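PDB 1D2Z: Serine/threonine-protein kinase pelle from Drosophila melanogaster, which is a serine/threonine kinase that acts in Toll receptor signalling to establish embryonic dorsoventral polarity and binds Tube through its death domain. Local coordinates for residues Val41-Ile51 and Glu64-Tyr73. Sequence-based numbering, arbitrary orientation.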
# COMPACT_ATOMS: atom_id res chain seq x y z
N VAL A 41 -9.00 -11.81 -5.14
CA VAL A 41 -8.71 -10.83 -4.09
C VAL A 41 -9.47 -9.53 -4.35
O VAL A 41 -9.30 -8.54 -3.63
CB VAL A 41 -7.19 -10.54 -3.99
CG1 VAL A 41 -6.43 -11.83 -3.72
CG2 VAL A 41 -6.69 -9.86 -5.24
N LYS A 42 -10.29 -9.53 -5.39
CA LYS A 42 -11.12 -8.39 -5.76
C LYS A 42 -10.35 -7.11 -6.07
O LYS A 42 -10.68 -6.04 -5.56
CB LYS A 42 -12.17 -8.12 -4.67
CG LYS A 42 -13.09 -9.29 -4.40
CD LYS A 42 -14.09 -8.97 -3.29
CE LYS A 42 -14.96 -10.19 -2.97
NZ LYS A 42 -15.92 -9.93 -1.86
N LEU A 43 -9.32 -7.21 -6.91
CA LEU A 43 -8.57 -6.02 -7.31
C LEU A 43 -9.53 -5.12 -8.09
O LEU A 43 -10.47 -5.62 -8.73
CB LEU A 43 -7.38 -6.39 -8.22
CG LEU A 43 -6.15 -7.07 -7.60
CD1 LEU A 43 -5.02 -7.10 -8.63
CD2 LEU A 43 -5.70 -6.30 -6.37
N TYR A 44 -9.29 -3.82 -8.03
CA TYR A 44 -10.14 -2.85 -8.72
C TYR A 44 -9.84 -2.79 -10.22
O TYR A 44 -8.77 -3.22 -10.67
CB TYR A 44 -10.01 -1.47 -8.06
CG TYR A 44 -10.70 -1.39 -6.71
CD1 TYR A 44 -10.02 -1.74 -5.54
CD2 TYR A 44 -12.04 -1.00 -6.61
CE1 TYR A 44 -10.65 -1.69 -4.31
CE2 TYR A 44 -12.68 -0.95 -5.37
CZ TYR A 44 -11.98 -1.30 -4.22
OH TYR A 44 -12.60 -1.27 -2.99
N PRO A 45 -10.78 -2.24 -11.02
CA PRO A 45 -10.61 -2.14 -12.47
C PRO A 45 -9.28 -1.55 -12.94
O PRO A 45 -8.67 -2.07 -13.86
CB PRO A 45 -11.80 -1.26 -12.88
CG PRO A 45 -12.85 -1.64 -11.91
CD PRO A 45 -12.07 -1.66 -10.60
N ASP A 46 -8.83 -0.48 -12.29
CA ASP A 46 -7.57 0.14 -12.68
C ASP A 46 -6.38 -0.79 -12.43
O ASP A 46 -5.41 -0.78 -13.19
CB ASP A 46 -7.38 1.46 -11.94
CG ASP A 46 -6.66 2.50 -12.78
OD1 ASP A 46 -5.41 2.53 -12.75
OD2 ASP A 46 -7.36 3.27 -13.48
N GLN A 47 -6.46 -1.58 -11.35
CA GLN A 47 -5.41 -2.53 -10.99
C GLN A 47 -5.39 -3.68 -12.00
O GLN A 47 -4.33 -4.06 -12.51
CB GLN A 47 -5.62 -3.03 -9.57
CG GLN A 47 -5.64 -1.89 -8.55
CD GLN A 47 -5.92 -2.32 -7.13
OE1 GLN A 47 -6.95 -2.95 -6.85
NE2 GLN A 47 -5.03 -1.94 -6.22
N VAL A 48 -6.58 -4.19 -12.33
CA VAL A 48 -6.74 -5.27 -13.30
C VAL A 48 -6.19 -4.83 -14.65
O VAL A 48 -5.44 -5.56 -15.30
CB VAL A 48 -8.25 -5.65 -13.45
CG1 VAL A 48 -8.43 -6.68 -14.56
CG2 VAL A 48 -8.79 -6.20 -12.14
N GLU A 49 -6.53 -3.60 -15.06
CA GLU A 49 -6.07 -3.06 -16.33
C GLU A 49 -4.56 -2.86 -16.34
O GLU A 49 -3.92 -3.06 -17.37
CB GLU A 49 -6.78 -1.73 -16.64
CG GLU A 49 -6.43 -1.13 -18.00
CD GLU A 49 -6.60 -2.12 -19.16
OE1 GLU A 49 -7.60 -2.87 -19.17
OE2 GLU A 49 -5.74 -2.13 -20.06
N GLN A 50 -4.00 -2.47 -15.20
CA GLN A 50 -2.56 -2.27 -15.08
C GLN A 50 -1.84 -3.60 -15.34
O GLN A 50 -0.82 -3.64 -16.02
CB GLN A 50 -2.21 -1.72 -13.69
CG GLN A 50 -0.72 -1.50 -13.43
CD GLN A 50 -0.45 -0.94 -12.04
OE1 GLN A 50 -1.24 -0.15 -11.52
NE2 GLN A 50 0.66 -1.34 -11.43
N ILE A 51 -2.41 -4.70 -14.84
CA ILE A 51 -1.83 -6.02 -15.04
C ILE A 51 -1.96 -6.42 -16.51
O ILE A 51 -0.98 -6.82 -17.15
CB ILE A 51 -2.52 -7.12 -14.19
CG1 ILE A 51 -2.41 -6.77 -12.69
CG2 ILE A 51 -1.88 -8.47 -14.47
CD1 ILE A 51 -3.30 -7.62 -11.80
N GLU A 64 3.24 -8.60 -11.95
CA GLU A 64 2.53 -7.34 -11.79
C GLU A 64 1.46 -7.50 -10.71
O GLU A 64 1.22 -6.59 -9.92
CB GLU A 64 1.91 -6.89 -13.12
CG GLU A 64 1.38 -5.45 -13.09
CD GLU A 64 2.45 -4.43 -12.70
OE1 GLU A 64 3.64 -4.63 -13.05
OE2 GLU A 64 2.11 -3.44 -12.03
N PHE A 65 0.80 -8.66 -10.70
CA PHE A 65 -0.20 -8.93 -9.67
C PHE A 65 0.48 -8.87 -8.30
O PHE A 65 -0.05 -8.27 -7.36
CB PHE A 65 -0.86 -10.30 -9.88
CG PHE A 65 -1.70 -10.75 -8.72
CD1 PHE A 65 -2.99 -10.27 -8.54
CD2 PHE A 65 -1.18 -11.63 -7.76
CE1 PHE A 65 -3.76 -10.64 -7.43
CE2 PHE A 65 -1.93 -12.00 -6.65
CZ PHE A 65 -3.23 -11.50 -6.48
N LEU A 66 1.66 -9.50 -8.18
CA LEU A 66 2.38 -9.47 -6.90
C LEU A 66 2.79 -8.04 -6.55
O LEU A 66 2.78 -7.67 -5.38
CB LEU A 66 3.61 -10.37 -6.93
CG LEU A 66 3.39 -11.88 -7.02
CD1 LEU A 66 4.75 -12.60 -7.00
CD2 LEU A 66 2.52 -12.35 -5.87
N ASN A 67 3.18 -7.26 -7.56
CA ASN A 67 3.59 -5.87 -7.34
C ASN A 67 2.43 -5.07 -6.74
O ASN A 67 2.63 -4.29 -5.81
CB ASN A 67 4.02 -5.21 -8.67
CG ASN A 67 5.44 -5.60 -9.09
OD1 ASN A 67 6.24 -6.07 -8.28
ND2 ASN A 67 5.76 -5.40 -10.36
N ILE A 68 1.23 -5.29 -7.26
CA ILE A 68 0.04 -4.58 -6.77
C ILE A 68 -0.46 -5.11 -5.43
O ILE A 68 -0.51 -4.38 -4.44
CB ILE A 68 -1.11 -4.63 -7.82
CG1 ILE A 68 -0.69 -3.90 -9.09
CG2 ILE A 68 -2.39 -4.01 -7.25
CD1 ILE A 68 -1.59 -4.14 -10.29
N TRP A 69 -0.82 -6.39 -5.40
CA TRP A 69 -1.36 -7.01 -4.19
C TRP A 69 -0.35 -7.08 -3.04
O TRP A 69 -0.68 -6.78 -1.89
CB TRP A 69 -1.90 -8.40 -4.54
CG TRP A 69 -2.77 -9.01 -3.49
CD1 TRP A 69 -3.93 -8.49 -2.97
CD2 TRP A 69 -2.56 -10.26 -2.83
NE1 TRP A 69 -4.45 -9.35 -2.03
CE2 TRP A 69 -3.63 -10.44 -1.92
CE3 TRP A 69 -1.56 -11.25 -2.92
CZ2 TRP A 69 -3.73 -11.57 -1.11
CZ3 TRP A 69 -1.67 -12.37 -2.11
CH2 TRP A 69 -2.74 -12.52 -1.21
N GLY A 70 0.89 -7.43 -3.35
CA GLY A 70 1.91 -7.51 -2.32
C GLY A 70 2.46 -6.14 -1.96
O GLY A 70 2.64 -5.81 -0.79
N GLY A 71 2.69 -5.32 -2.98
CA GLY A 71 3.23 -3.99 -2.77
C GLY A 71 2.35 -3.05 -1.97
O GLY A 71 2.71 -2.65 -0.86
N GLN A 72 1.19 -2.71 -2.52
CA GLN A 72 0.30 -1.78 -1.82
C GLN A 72 -0.30 -2.30 -0.52
O GLN A 72 -0.35 -1.57 0.47
CB GLN A 72 -0.83 -1.31 -2.73
CG GLN A 72 -1.79 -0.36 -2.03
CD GLN A 72 -2.97 0.05 -2.89
OE1 GLN A 72 -2.85 0.23 -4.11
NE2 GLN A 72 -4.13 0.20 -2.25
N TYR A 73 -0.75 -3.55 -0.51
CA TYR A 73 -1.39 -4.12 0.67
C TYR A 73 -0.48 -4.79 1.68
O TYR A 73 -0.94 -5.30 2.70
CB TYR A 73 -2.54 -5.03 0.25
CG TYR A 73 -3.46 -4.35 -0.74
CD1 TYR A 73 -4.46 -3.49 -0.31
CD2 TYR A 73 -3.29 -4.53 -2.11
CE1 TYR A 73 -5.27 -2.81 -1.21
CE2 TYR A 73 -4.09 -3.85 -3.03
CZ TYR A 73 -5.08 -3.00 -2.57
OH TYR A 73 -5.89 -2.35 -3.45
O HOH W 1 -1.97 -0.64 -6.67
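Ile-68 meets Gln-47, Gln-50 and Ile-51 in the six-helix bundle of the Pelle death domain, where helices 45-56 and 61-73 run roughly antiparallel, their short segments at 149°. The pair is a worked example of how one branched side chain can seat a helix against its neighbour. The two arms of Ile-68 divide the work: CD1 settles 3.7 Å from CG1 of Ile-51, while CG2 lies beside the amide of Gln-47 and also faces Leu-43. From Ile-51 the terminal CD1 continues to the backbone and CB of Phe-65, and CG1 of Ile-51 touches CG of Glu-64.

Just after helix 34-40, beside the Schellman turn at Lys-42, Val-41 closes the apolar layer with both methyls. With CG1 anti to the carbonyl carbon (chi1 -57°), that methyl makes a CH-pi contact over the five-membered ring of Trp-69, 3.9 Å from its centroid, whereas CG2 meets the Phe-65 ring at its edge. Leu-83 of helix 77-86 packs on Val-41 and Phe-65 as well, tying this layer to the rest of the bundle.

Polar groups line one side of the apolar seam. The straight chain of Gln-50 carries NE2 out to Glu-64, which bends at its second torsion, and the short 2.6 Å hydrogen bond from NE2 meets OE2 nearly along its C-O axis. Nearer the Tube death domain, whose Pro-143 packs on Leu-43 and Tyr-73, Gln-47 uses both ends of its buried amide. Its OE1 receives the backbone N of Tyr-44, the N-cap residue, on an in-plane lone pair, which should fix the rotation of the amide; its NE2 donates a nearly straight bond (166°) to Tyr-73 OH, which lies close to the amide plane, 2.9 Å away.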